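Local coordinates for trehalose-6-phosphate phosphatase (Neosartorya fumigata, PDB 5DXN), which belongs to the trehalose-phosphatase family of the HAD clan and carries a bound magnesium ion, at residues Lys20-Phe25 / Arg59-Ile64. Sequence-based numbering, arbitrary orientation.
Sequences KRLFMF and RNAVWI
Arg-21 and Asn-60 pair side by side near the start of two parallel strands, 21-25 and 60-64, whose directions differ by 9°. Five backbone hydrogen bonds set the register: N and O of Arg-21 go to Arg-59 O and Ala-61 N, N and O of Phe-23 to Ala-61 O and Trp-63 N, and Phe-25 N to Trp-63 O. Arg-21 thus bonds to the two neighbours of Asn-60, and Phe-23 to those of Val-62, as in a parallel sheet.

The Arg-21 side chain curls round Asn-60 OD1. Its CB lies 3.3 Å from Asn-60 OD1, CG keeps a similar distance, and CD comes to 3.2 Å from that oxygen; NE and CZ stand farther off. The chain is extended as far as NE, and the turn about CD-NE (chi4 95°) brings NH1 round to OD1, a 2.8 Å hydrogen bond with OD1 in the guanidinium plane. NH1 also forms a salt bridge with Asp-57, while NE bonds Tyr-15 O. At the tip, NH2 sits over the centre of the Arg-59 guanidinium, 3.3 Å from Arg-59 CZ; the like charges are close, and Asp-57 probably offsets part of the cost.

Asn-60 OD1 also meets the Phe-23 ring at its edge, 3.7 Å from CE2. Farther along this face, Val-62 divides its methyls: CG2 lies 4.0 Å from Phe-23 CD2, whereas CG1 faces Phe-25 CE2. Ile-64 CD1 touches the Phe-25 edge.

Helix 45-56, part of the connection between the strands, covers this face through Leu-51 and Leu-54, consistent with a right-handed beta-alpha-beta crossover of the Rossmann-like HAD core. Helix 190-199 packs on the other face, against Leu-22, Met-24 and Trp-63, and strand 211-216 continues the sheet beyond strand 21-26.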
ATOM      1  N   LYS A  20      -9.577 -16.246 -11.651  1.00 24.47           N
ATOM      2  CA  LYS A  20      -8.972 -15.774 -10.398  1.00 19.56           C
ATOM      3  C   LYS A  20      -8.941 -14.252 -10.427  1.00 18.09           C
ATOM      4  O   LYS A  20      -8.571 -13.652 -11.447  1.00 18.08           O
ATOM      5  CB  LYS A  20      -7.543 -16.283 -10.201  1.00 27.46           C
ATOM      6  CG  LYS A  20      -7.324 -17.786 -10.228  1.00 31.95           C
ATOM      7  CD  LYS A  20      -5.820 -18.035 -10.314  1.00 30.44           C
ATOM      8  CE  LYS A  20      -5.422 -19.428  -9.874  1.00 37.26           C
ATOM      9  NZ  LYS A  20      -3.943 -19.514  -9.733  1.00 36.17           N
ATOM     10  N   ARG A  21      -9.284 -13.633  -9.305  1.00 16.03           N
ATOM     11  CA  ARG A  21      -9.319 -12.178  -9.217  1.00 15.07           C
ATOM     12  C   ARG A  21      -8.588 -11.684  -7.988  1.00 13.71           C
ATOM     13  O   ARG A  21      -8.630 -12.334  -6.954  1.00 15.38           O
ATOM     14  CB  ARG A  21     -10.747 -11.669  -9.176  1.00 14.83           C
ATOM     15  CG  ARG A  21     -11.692 -12.429 -10.112  1.00 16.81           C
ATOM     16  CD  ARG A  21     -12.947 -11.702 -10.210  1.00 20.58           C
ATOM     17  NE  ARG A  21     -13.952 -12.457 -10.981  1.00 21.13           N
ATOM     18  CZ  ARG A  21     -14.883 -13.244 -10.452  1.00 21.81           C
ATOM     19  NH1 ARG A  21     -14.980 -13.403  -9.138  1.00 20.78           N
ATOM     20  NH2 ARG A  21     -15.745 -13.855 -11.261  1.00 21.15           N
ATOM     21  N   LEU A  22      -7.925 -10.537  -8.128  1.00 13.47           N
ATOM     22  CA  LEU A  22      -7.177  -9.942  -7.017  1.00 14.17           C
ATOM     23  C   LEU A  22      -7.635  -8.503  -6.793  1.00 13.35           C
ATOM     24  O   LEU A  22      -7.657  -7.695  -7.727  1.00 15.90           O
ATOM     25  CB  LEU A  22      -5.683 -10.006  -7.311  1.00 13.01           C
ATOM     26  CG  LEU A  22      -4.757  -9.243  -6.373  1.00 12.78           C
ATOM     27  CD1 LEU A  22      -4.873  -9.829  -4.962  1.00 14.05           C
ATOM     28  CD2 LEU A  22      -3.322  -9.318  -6.869  1.00 16.66           C
ATOM     29  N   PHE A  23      -7.997  -8.192  -5.558  1.00 12.63           N
ATOM     30  CA  PHE A  23      -8.406  -6.836  -5.172  1.00 11.53           C
ATOM     31  C   PHE A  23      -7.444  -6.278  -4.150  1.00 13.42           C
ATOM     32  O   PHE A  23      -7.209  -6.913  -3.118  1.00 13.12           O
ATOM     33  CB  PHE A  23      -9.816  -6.837  -4.574  1.00 13.31           C
ATOM     34  CG  PHE A  23     -10.896  -7.191  -5.560  1.00 13.01           C
ATOM     35  CD1 PHE A  23     -11.587  -6.193  -6.221  1.00 14.73           C
ATOM     36  CD2 PHE A  23     -11.192  -8.520  -5.835  1.00 16.76           C
ATOM     37  CE1 PHE A  23     -12.582  -6.509  -7.140  1.00 18.50           C
ATOM     38  CE2 PHE A  23     -12.173  -8.851  -6.764  1.00 15.72           C
ATOM     39  CZ  PHE A  23     -12.875  -7.845  -7.410  1.00 17.30           C
ATOM     40  N   MET A  24      -6.925  -5.081  -4.397  1.00 12.44           N
ATOM     41  CA  MET A  24      -6.050  -4.436  -3.414  1.00 12.85           C
ATOM     42  C   MET A  24      -6.599  -3.045  -3.131  1.00 13.84           C
ATOM     43  O   MET A  24      -6.575  -2.161  -3.996  1.00 16.32           O
ATOM     44  CB  MET A  24      -4.604  -4.400  -3.930  1.00 13.29           C
ATOM     45  CG  MET A  24      -4.048  -5.783  -4.156  1.00 14.66           C
ATOM     46  SD  MET A  24      -2.356  -5.859  -4.756  1.00 21.05           S
ATOM     47  CE  MET A  24      -2.561  -5.359  -6.453  1.00 19.69           C
ATOM     48  N   PHE A  25      -7.154  -2.868  -1.937  1.00 12.17           N
ATOM     49  CA  PHE A  25      -7.851  -1.643  -1.581  1.00 12.71           C
ATOM     50  C   PHE A  25      -7.100  -0.891  -0.507  1.00 16.50           C
ATOM     51  O   PHE A  25      -6.907  -1.437   0.576  1.00 14.79           O
ATOM     52  CB  PHE A  25      -9.244  -1.923  -1.008  1.00 15.12           C
ATOM     53  CG  PHE A  25     -10.190  -2.615  -1.943  1.00 16.51           C
ATOM     54  CD1 PHE A  25     -10.248  -2.291  -3.272  1.00 21.55           C
ATOM     55  CD2 PHE A  25     -11.045  -3.573  -1.464  1.00 19.23           C
ATOM     56  CE1 PHE A  25     -11.160  -2.950  -4.125  1.00 21.06           C
ATOM     57  CE2 PHE A  25     -11.954  -4.219  -2.296  1.00 17.25           C
ATOM     58  CZ  PHE A  25     -12.013  -3.902  -3.614  1.00 19.93           C
ATOM     59  N   ARG A  59     -13.162 -17.222  -5.786  1.00 21.18           N
ATOM     60  CA  ARG A  59     -12.365 -16.749  -6.919  1.00 19.57           C
ATOM     61  C   ARG A  59     -11.624 -15.460  -6.560  1.00 18.35           C
ATOM     62  O   ARG A  59     -10.634 -15.123  -7.200  1.00 20.06           O
ATOM     63  CB  ARG A  59     -13.247 -16.506  -8.153  1.00 24.23           C
ATOM     64  CG  ARG A  59     -13.763 -17.777  -8.851  1.00 25.99           C
ATOM     65  CD  ARG A  59     -14.063 -17.486 -10.333  1.00 28.53           C
ATOM     66  NE  ARG A  59     -15.486 -17.362 -10.629  1.00 38.79           N
ATOM     67  CZ  ARG A  59     -15.989 -17.094 -11.837  1.00 41.30           C
ATOM     68  NH1 ARG A  59     -15.189 -16.901 -12.883  1.00 37.78           N
ATOM     69  NH2 ARG A  59     -17.303 -17.009 -11.999  1.00 42.21           N
ATOM     70  N   ASN A  60     -12.128 -14.738  -5.564  1.00 14.89           N
ATOM     71  CA  ASN A  60     -11.560 -13.436  -5.203  1.00 16.64           C
ATOM     72  C   ASN A  60     -10.550 -13.505  -4.067  1.00 17.22           C
ATOM     73  O   ASN A  60     -10.799 -14.165  -3.053  1.00 19.49           O
ATOM     74  CB  ASN A  60     -12.672 -12.472  -4.806  1.00 14.27           C
ATOM     75  CG  ASN A  60     -13.629 -12.195  -5.953  1.00 16.02           C
ATOM     76  OD1 ASN A  60     -13.284 -12.394  -7.117  1.00 16.56           O
ATOM     77  ND2 ASN A  60     -14.797 -11.705  -5.635  1.00 16.75           N
ATOM     78  N   ALA A  61      -9.427 -12.816  -4.236  1.00 13.99           N
ATOM     79  CA  ALA A  61      -8.485 -12.565  -3.131  1.00 16.28           C
ATOM     80  C   ALA A  61      -8.613 -11.089  -2.812  1.00 16.34           C
ATOM     81  O   ALA A  61      -8.320 -10.248  -3.675  1.00 17.39           O
ATOM     82  CB  ALA A  61      -7.053 -12.922  -3.522  1.00 18.24           C
ATOM     83  N   VAL A  62      -9.111 -10.760  -1.626  1.00 13.90           N
ATOM     84  CA  VAL A  62      -9.428  -9.368  -1.320  1.00 12.10           C
ATOM     85  C   VAL A  62      -8.527  -8.870  -0.198  1.00 13.40           C
ATOM     86  O   VAL A  62      -8.570  -9.440   0.894  1.00 15.18           O
ATOM     87  CB  VAL A  62     -10.880  -9.208  -0.932  1.00 13.98           C
ATOM     88  CG1 VAL A  62     -11.216  -7.749  -0.609  1.00 16.67           C
ATOM     89  CG2 VAL A  62     -11.789  -9.754  -2.053  1.00 14.11           C
ATOM     90  N   TRP A  63      -7.761  -7.812  -0.472  1.00 13.11           N
ATOM     91  CA  TRP A  63      -6.818  -7.250   0.488  1.00 13.63           C
ATOM     92  C   TRP A  63      -7.149  -5.807   0.878  1.00 13.14           C
ATOM     93  O   TRP A  63      -7.507  -4.972   0.018  1.00 14.42           O
ATOM     94  CB  TRP A  63      -5.421  -7.326  -0.098  1.00 11.78           C
ATOM     95  CG  TRP A  63      -4.827  -8.659   0.011  1.00 14.54           C
ATOM     96  CD1 TRP A  63      -4.941  -9.699  -0.864  1.00 17.86           C
ATOM     97  CD2 TRP A  63      -4.011  -9.125   1.088  1.00 18.20           C
ATOM     98  NE1 TRP A  63      -4.233 -10.782  -0.401  1.00 20.33           N
ATOM     99  CE2 TRP A  63      -3.647 -10.452   0.794  1.00 19.10           C
ATOM    100  CE3 TRP A  63      -3.543  -8.541   2.264  1.00 18.84           C
ATOM    101  CZ2 TRP A  63      -2.838 -11.211   1.649  1.00 22.44           C
ATOM    102  CZ3 TRP A  63      -2.740  -9.291   3.105  1.00 22.26           C
ATOM    103  CH2 TRP A  63      -2.408 -10.614   2.794  1.00 23.66           C
ATOM    104  N   ILE A  64      -7.056  -5.526   2.178  1.00 14.42           N
ATOM    105  CA  ILE A  64      -7.190  -4.176   2.672  1.00 15.04           C
ATOM    106  C   ILE A  64      -5.781  -3.740   3.079  1.00 18.00           C
ATOM    107  O   ILE A  64      -5.128  -4.435   3.841  1.00 17.54           O
ATOM    108  CB  ILE A  64      -8.186  -4.088   3.856  1.00 16.45           C
ATOM    109  CG1 ILE A  64      -9.477  -4.849   3.534  1.00 19.26           C
ATOM    110  CG2 ILE A  64      -8.450  -2.613   4.215  1.00 19.92           C
ATOM    111  CD1 ILE A  64     -10.174  -4.377   2.287  1.00 19.00           C
TER